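Local atomic coordinates of importin subunit beta-1 (Saccharomyces cerevisiae, PDB entry 5OWU), a protein that carries proteins into the nucleus as the importin beta subunit, associating with importin alpha, which binds the classical nuclear localization signal of the cargo. Residues G57-A62 with A112-Q117; E770-Y775 with G807-M812. All coordinates share one frame; numbering follows the deposited sequence.

How the contacts relate
Contact 1 joins helix 55-67 to helix 109-126 near the N-terminus; contact 2 sets short helix 769-772 against helix 796-812 near the C-terminus. They share no element, and their centres lie about 58 Å apart. Both are small and wholly apolar, and each is centred on one methyl group with two partners. In contact 1, alanines let two helix backbones come close, with partly exposed Ile59 at one margin. In contact 2 the backbones stay farther apart and long side chains span the gap: all three touching residues are buried, but Glu770, Phe773 and Pro774, near Leu772 in sequence, are exposed.

Contact 1: residues G57-A62 with A112-Q117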
ATOM      1  N   GLY A  57      35.314   6.603  -6.777  1.00 31.50           N
ATOM      2  CA  GLY A  57      35.530   5.576  -7.783  1.00 31.27           C
ATOM      3  C   GLY A  57      35.629   4.187  -7.186  1.00 32.16           C
ATOM      4  O   GLY A  57      35.161   3.216  -7.782  1.00 29.94           O
ATOM      5  N   ARG A  58      36.243   4.071  -6.004  1.00 29.11           N
ATOM      6  CA  ARG A  58      36.338   2.779  -5.328  1.00 36.84           C
ATOM      7  C   ARG A  58      34.963   2.301  -4.867  1.00 30.10           C
ATOM      8  O   ARG A  58      34.575   1.137  -5.084  1.00 28.88           O
ATOM      9  CB  ARG A  58      37.295   2.900  -4.139  1.00 33.98           C
ATOM     10  CG  ARG A  58      38.690   3.432  -4.502  1.00 33.19           C
ATOM     11  CD  ARG A  58      39.510   3.773  -3.264  1.00 34.07           C
ATOM     12  NE  ARG A  58      39.668   2.625  -2.379  1.00 32.60           N
ATOM     13  CZ  ARG A  58      40.287   2.656  -1.200  1.00 37.79           C
ATOM     14  NH1 ARG A  58      40.821   3.779  -0.749  1.00 36.76           N
ATOM     15  NH2 ARG A  58      40.367   1.555  -0.464  1.00 37.27           N
ATOM     16  N   ILE A  59      34.212   3.197  -4.225  1.00 32.54           N
ATOM     17  CA  ILE A  59      32.840   2.890  -3.833  1.00 31.50           C
ATOM     18  C   ILE A  59      32.022   2.495  -5.054  1.00 30.03           C
ATOM     19  O   ILE A  59      31.278   1.503  -5.035  1.00 28.61           O
ATOM     20  CB  ILE A  59      32.238   4.100  -3.092  1.00 30.27           C
ATOM     21  CG1 ILE A  59      32.981   4.321  -1.771  1.00 31.04           C
ATOM     22  CG2 ILE A  59      30.743   3.911  -2.828  1.00 33.82           C
ATOM     23  CD1 ILE A  59      33.061   5.774  -1.330  1.00 37.80           C
ATOM     24  N   LEU A  60      32.174   3.242  -6.148  1.00 28.58           N
ATOM     25  CA  LEU A  60      31.434   2.937  -7.367  1.00 29.44           C
ATOM     26  C   LEU A  60      31.810   1.563  -7.915  1.00 29.03           C
ATOM     27  O   LEU A  60      30.943   0.811  -8.370  1.00 27.67           O
ATOM     28  CB  LEU A  60      31.689   4.021  -8.412  1.00 30.51           C
ATOM     29  CG  LEU A  60      31.099   3.784  -9.800  1.00 24.01           C
ATOM     30  CD1 LEU A  60      29.586   3.834  -9.776  1.00 34.04           C
ATOM     31  CD2 LEU A  60      31.656   4.802 -10.793  1.00 35.56           C
ATOM     32  N   ALA A  61      33.096   1.214  -7.884  1.00 26.94           N
ATOM     33  CA  ALA A  61      33.509  -0.115  -8.324  1.00 31.43           C
ATOM     34  C   ALA A  61      32.743  -1.196  -7.574  1.00 30.60           C
ATOM     35  O   ALA A  61      32.120  -2.088  -8.184  1.00 27.61           O
ATOM     36  CB  ALA A  61      35.011  -0.296  -8.108  1.00 30.63           C
ATOM     37  N   ALA A  62      32.770  -1.116  -6.235  1.00 29.99           N
ATOM     38  CA  ALA A  62      32.094  -2.127  -5.427  1.00 25.54           C
ATOM     39  C   ALA A  62      30.593  -2.157  -5.694  1.00 27.08           C
ATOM     40  O   ALA A  62      29.998  -3.235  -5.820  1.00 25.41           O
ATOM     41  CB  ALA A  62      32.364  -1.878  -3.948  1.00 31.29           C
ATOM     42  N   ALA A 112      34.192   0.561   3.790  1.00 28.34           N
ATOM     43  CA  ALA A 112      33.692  -0.574   4.555  1.00 31.40           C
ATOM     44  C   ALA A 112      32.237  -0.882   4.218  1.00 27.59           C
ATOM     45  O   ALA A 112      31.857  -2.049   4.085  1.00 28.19           O
ATOM     46  CB  ALA A 112      33.847  -0.286   6.048  1.00 29.00           C
ATOM     47  N   ASN A 113      31.407   0.151   4.088  1.00 21.66           N
ATOM     48  CA  ASN A 113      30.002  -0.046   3.733  1.00 25.41           C
ATOM     49  C   ASN A 113      29.860  -0.648   2.335  1.00 24.93           C
ATOM     50  O   ASN A 113      29.130  -1.634   2.132  1.00 23.80           O
ATOM     51  CB  ASN A 113      29.259   1.290   3.822  1.00 35.95           C
ATOM     52  CG  ASN A 113      27.748   1.124   3.780  1.00 40.10           C
ATOM     53  OD1 ASN A 113      27.189   0.265   4.452  1.00 47.39           O
ATOM     54  ND2 ASN A 113      27.085   1.948   2.986  1.00 57.58           N
ATOM     55  N   ALA A 114      30.542  -0.061   1.343  1.00 26.58           N
ATOM     56  CA  ALA A 114      30.470  -0.627  -0.006  1.00 27.27           C
ATOM     57  C   ALA A 114      30.926  -2.081  -0.009  1.00 21.05           C
ATOM     58  O   ALA A 114      30.284  -2.955  -0.616  1.00 23.42           O
ATOM     59  CB  ALA A 114      31.321   0.201  -0.965  1.00 25.22           C
ATOM     60  N   ALA A 115      32.028  -2.361   0.686  1.00 21.07           N
ATOM     61  CA  ALA A 115      32.539  -3.721   0.762  1.00 25.28           C
ATOM     62  C   ALA A 115      31.529  -4.647   1.426  1.00 23.75           C
ATOM     63  O   ALA A 115      31.363  -5.798   1.008  1.00 22.36           O
ATOM     64  CB  ALA A 115      33.862  -3.725   1.522  1.00 22.34           C
ATOM     65  N   ALA A 116      30.841  -4.162   2.461  1.00 24.52           N
ATOM     66  CA  ALA A 116      29.843  -4.978   3.141  1.00 29.83           C
ATOM     67  C   ALA A 116      28.702  -5.339   2.202  1.00 22.32           C
ATOM     68  O   ALA A 116      28.206  -6.472   2.220  1.00 24.98           O
ATOM     69  CB  ALA A 116      29.307  -4.241   4.370  1.00 25.45           C
ATOM     70  N   GLN A 117      28.264  -4.386   1.377  1.00 23.16           N
ATOM     71  CA  GLN A 117      27.208  -4.690   0.414  1.00 21.35           C
ATOM     72  C   GLN A 117      27.676  -5.705  -0.630  1.00 21.52           C
ATOM     73  O   GLN A 117      26.911  -6.598  -1.028  1.00 22.35           O
ATOM     74  CB  GLN A 117      26.734  -3.406  -0.257  1.00 28.04           C
ATOM     75  CG  GLN A 117      26.126  -2.396   0.690  1.00 31.14           C
ATOM     76  CD  GLN A 117      25.467  -1.240  -0.040  1.00 36.13           C
ATOM     77  OE1 GLN A 117      24.563  -1.435  -0.850  1.00 37.45           O
ATOM     78  NE2 GLN A 117      25.917  -0.029   0.250  1.00 42.16           N
TER
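Ala114 sets its methyl group between Ala62 and Ile59 of the facing helix, and these three residues carry the contact between segments 57-62 and 112-117. The tighter meeting is methyl to methyl, Ala62 CB lying 3.8 Å from Ala114 CB. Both CB atoms point across the interface, but they meet obliquely: Ala62 CB comes in beside the methyl of Ala114 and not along its bond, and it also comes within 4.1 Å of Ala114 O, brushing the backbone of the other helix. Ile59 adds a looser touch from one turn earlier: its CG2 branch reaches Ala114 CB at 4.2 Å. That branch stands anti to the backbone N, while CG1, with chi1 at -66°, lies beside that nitrogen and leaves the touching to CG2. Seen from Ala114 CB, the two partners lie in directions about 100° apart, so its methyl is held at two separate points.

With alanines in the middle, the backbones approach closely, and Ile59 CA and Ala114 CA are only 5.7 Å apart. The link is purely van der Waals contact; the backbone polar groups pair along their own helices, as in Ala62 N to Arg58 O at 3.1 Å. Elsewhere on the same helices, Leu60 and Ala61 pack on helix 3-15, and Ala116 on helices 90-104 and 149-165. Ile59 also touches Arg110 at the partly exposed margin. The contact joins HEAT 2 to HEAT 3, the helix-on-helix packing of successive repeats that builds the solenoid of importin beta; here alanines make it close.

Contact 2: residues E770-Y775 with G807-M812; sequences EALFPY and GDIAAM
Leu772 drives one methyl, CD2, into the angle between Met812 and Ile809, and that single branch makes the whole connection between segments 770-775 and 807-812. The firmer part is with the methionine: Leu772 CD2 is 3.7 Å from Met812 CE and 3.9 Å from Met812 SD, so the methyl sits against the end of the thioether. Met812 is extended through chi2 and then bends at chi3, 58°, which turns CE toward the leucine; the two side chains cross at about a right angle. On the other flank the fit is slacker, with Ile809 CG1 at 4.3 Å from Leu772 CD2. Leu772 can span this gap because its CG stands anti to the backbone N, chi1 -175°, while the nearest pair of CA atoms, Leu772 CA and Ile809 CA, is 9.0 Å apart.

Other helices complete this buried patch: Met725 of helix 718-732 and Ile761 of helix 741-764 touch Leu772, and Val762 touches Leu772, Ile809 and Met812 alike. The neighbouring part of segment 770-775 is more open: Glu770, Phe773 and Pro774 are exposed. Within this segment Pro774 CG lies 3.8 Å above the Tyr775 ring, offset toward its rim, and Tyr775 OH is hydrogen-bonded to Asn722 ND2. Tyr775 N is hydrogen-bonded to Leu772 O at 2.9 Å where the chain turns.

Across the two segments, then, cohesion rests on dispersion and on the burial of aliphatic and thioether groups, without polar pairing between the segments; the hydrogen bonds of Tyr775 go to Leu772 O and Asn722 instead.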
ATOM      1  N   GLU A 770     -17.511 -21.052 -32.350  1.00 31.06           N
ATOM      2  CA  GLU A 770     -16.377 -21.611 -33.076  1.00 40.85           C
ATOM      3  C   GLU A 770     -15.158 -20.706 -32.985  1.00 35.32           C
ATOM      4  O   GLU A 770     -14.021 -21.185 -33.057  1.00 35.45           O
ATOM      5  CB  GLU A 770     -16.747 -21.862 -34.544  1.00 41.02           C
ATOM      6  CG  GLU A 770     -16.977 -20.607 -35.383  1.00 43.74           C
ATOM      7  CD  GLU A 770     -18.322 -19.947 -35.123  1.00 60.07           C
ATOM      8  OE1 GLU A 770     -19.063 -20.407 -34.222  1.00 51.41           O
ATOM      9  OE2 GLU A 770     -18.638 -18.965 -35.830  1.00 61.26           O
ATOM     10  N   ALA A 771     -15.369 -19.401 -32.824  1.00 28.63           N
ATOM     11  CA  ALA A 771     -14.243 -18.492 -32.670  1.00 29.26           C
ATOM     12  C   ALA A 771     -13.633 -18.594 -31.279  1.00 28.04           C
ATOM     13  O   ALA A 771     -12.416 -18.440 -31.120  1.00 30.78           O
ATOM     14  CB  ALA A 771     -14.687 -17.059 -32.956  1.00 34.06           C
ATOM     15  N   LEU A 772     -14.459 -18.849 -30.259  1.00 29.79           N
ATOM     16  CA  LEU A 772     -13.957 -18.902 -28.890  1.00 30.97           C
ATOM     17  C   LEU A 772     -13.374 -20.266 -28.540  1.00 34.68           C
ATOM     18  O   LEU A 772     -12.506 -20.359 -27.661  1.00 30.56           O
ATOM     19  CB  LEU A 772     -15.083 -18.555 -27.907  1.00 35.94           C
ATOM     20  CG  LEU A 772     -14.684 -18.443 -26.435  1.00 38.35           C
ATOM     21  CD1 LEU A 772     -13.925 -17.156 -26.190  1.00 37.59           C
ATOM     22  CD2 LEU A 772     -15.900 -18.533 -25.521  1.00 38.17           C
ATOM     23  N   PHE A 773     -13.814 -21.318 -29.231  1.00 36.86           N
ATOM     24  CA  PHE A 773     -13.527 -22.694 -28.821  1.00 35.26           C
ATOM     25  C   PHE A 773     -12.067 -22.958 -28.472  1.00 28.06           C
ATOM     26  O   PHE A 773     -11.812 -23.550 -27.410  1.00 34.71           O
ATOM     27  CB  PHE A 773     -13.999 -23.651 -29.925  1.00 37.73           C
ATOM     28  CG  PHE A 773     -13.728 -25.100 -29.626  1.00 40.32           C
ATOM     29  CD1 PHE A 773     -14.366 -25.734 -28.571  1.00 38.41           C
ATOM     30  CD2 PHE A 773     -12.842 -25.828 -30.401  1.00 42.74           C
ATOM     31  CE1 PHE A 773     -14.121 -27.065 -28.292  1.00 38.71           C
ATOM     32  CE2 PHE A 773     -12.592 -27.166 -30.122  1.00 40.60           C
ATOM     33  CZ  PHE A 773     -13.234 -27.778 -29.068  1.00 37.09           C
ATOM     34  N   PRO A 774     -11.078 -22.572 -29.285  1.00 35.72           N
ATOM     35  CA  PRO A 774      -9.690 -22.947 -28.971  1.00 33.91           C
ATOM     36  C   PRO A 774      -9.082 -22.211 -27.786  1.00 28.72           C
ATOM     37  O   PRO A 774      -7.913 -22.458 -27.466  1.00 34.31           O
ATOM     38  CB  PRO A 774      -8.938 -22.614 -30.271  1.00 37.97           C
ATOM     39  CG  PRO A 774      -9.769 -21.574 -30.933  1.00 35.44           C
ATOM     40  CD  PRO A 774     -11.184 -21.924 -30.608  1.00 35.04           C
ATOM     41  N   TYR A 775      -9.824 -21.324 -27.124  1.00 34.88           N
ATOM     42  CA  TYR A 775      -9.308 -20.560 -25.997  1.00 35.93           C
ATOM     43  C   TYR A 775      -9.977 -20.920 -24.678  1.00 28.18           C
ATOM     44  O   TYR A 775      -9.618 -20.348 -23.640  1.00 36.85           O
ATOM     45  CB  TYR A 775      -9.481 -19.059 -26.267  1.00 31.62           C
ATOM     46  CG  TYR A 775      -8.904 -18.644 -27.593  1.00 29.23           C
ATOM     47  CD1 TYR A 775      -7.534 -18.617 -27.787  1.00 32.17           C
ATOM     48  CD2 TYR A 775      -9.729 -18.297 -28.655  1.00 33.19           C
ATOM     49  CE1 TYR A 775      -6.996 -18.247 -28.989  1.00 32.76           C
ATOM     50  CE2 TYR A 775      -9.196 -17.931 -29.874  1.00 30.91           C
ATOM     51  CZ  TYR A 775      -7.831 -17.907 -30.035  1.00 31.78           C
ATOM     52  OH  TYR A 775      -7.287 -17.545 -31.241  1.00 36.87           O
ATOM     53  N   GLY A 807     -20.433 -19.962 -16.252  1.00 37.13           N
ATOM     54  CA  GLY A 807     -21.785 -20.215 -16.731  1.00 45.87           C
ATOM     55  C   GLY A 807     -21.981 -19.881 -18.201  1.00 46.11           C
ATOM     56  O   GLY A 807     -22.505 -20.695 -18.968  1.00 39.22           O
ATOM     57  N   ASP A 808     -21.580 -18.673 -18.611  1.00 39.40           N
ATOM     58  CA  ASP A 808     -21.820 -18.228 -19.984  1.00 38.16           C
ATOM     59  C   ASP A 808     -21.069 -19.095 -20.986  1.00 38.08           C
ATOM     60  O   ASP A 808     -21.626 -19.511 -22.012  1.00 38.22           O
ATOM     61  CB  ASP A 808     -21.405 -16.765 -20.145  1.00 35.40           C
ATOM     62  CG  ASP A 808     -22.166 -15.827 -19.218  1.00 45.63           C
ATOM     63  OD1 ASP A 808     -23.205 -16.239 -18.659  1.00 43.86           O
ATOM     64  OD2 ASP A 808     -21.723 -14.668 -19.060  1.00 44.05           O
ATOM     65  N   ILE A 809     -19.793 -19.375 -20.714  1.00 40.15           N
ATOM     66  CA  ILE A 809     -19.053 -20.254 -21.610  1.00 42.48           C
ATOM     67  C   ILE A 809     -19.746 -21.604 -21.693  1.00 47.97           C
ATOM     68  O   ILE A 809     -19.931 -22.153 -22.789  1.00 40.39           O
ATOM     69  CB  ILE A 809     -17.586 -20.381 -21.160  1.00 38.06           C
ATOM     70  CG1 ILE A 809     -16.880 -19.032 -21.331  1.00 36.02           C
ATOM     71  CG2 ILE A 809     -16.869 -21.466 -21.968  1.00 41.35           C
ATOM     72  CD1 ILE A 809     -15.477 -18.971 -20.757  1.00 28.42           C
ATOM     73  N   ALA A 810     -20.182 -22.146 -20.545  1.00 45.09           N
ATOM     74  CA  ALA A 810     -20.938 -23.395 -20.587  1.00 46.76           C
ATOM     75  C   ALA A 810     -22.145 -23.279 -21.514  1.00 48.50           C
ATOM     76  O   ALA A 810     -22.411 -24.179 -22.317  1.00 45.24           O
ATOM     77  CB  ALA A 810     -21.395 -23.790 -19.186  1.00 49.61           C
ATOM     78  N   ALA A 811     -22.889 -22.176 -21.418  1.00 45.49           N
ATOM     79  CA  ALA A 811     -24.097 -22.023 -22.222  1.00 43.04           C
ATOM     80  C   ALA A 811     -23.777 -21.920 -23.706  1.00 53.00           C
ATOM     81  O   ALA A 811     -24.617 -22.251 -24.546  1.00 44.85           O
ATOM     82  CB  ALA A 811     -24.868 -20.784 -21.776  1.00 48.01           C
ATOM     83  N   MET A 812     -22.584 -21.435 -24.052  1.00 47.75           N
ATOM     84  CA  MET A 812     -22.246 -21.268 -25.459  1.00 45.71           C
ATOM     85  C   MET A 812     -21.986 -22.594 -26.161  1.00 52.83           C
ATOM     86  O   MET A 812     -22.087 -22.665 -27.390  1.00 45.60           O
ATOM     87  CB  MET A 812     -21.021 -20.374 -25.600  1.00 34.53           C
ATOM     88  CG  MET A 812     -21.296 -18.915 -25.325  1.00 38.73           C
ATOM     89  SD  MET A 812     -19.802 -17.940 -25.411  1.00 40.04           S
ATOM     90  CE  MET A 812     -19.271 -18.282 -27.086  1.00 38.40           C
TER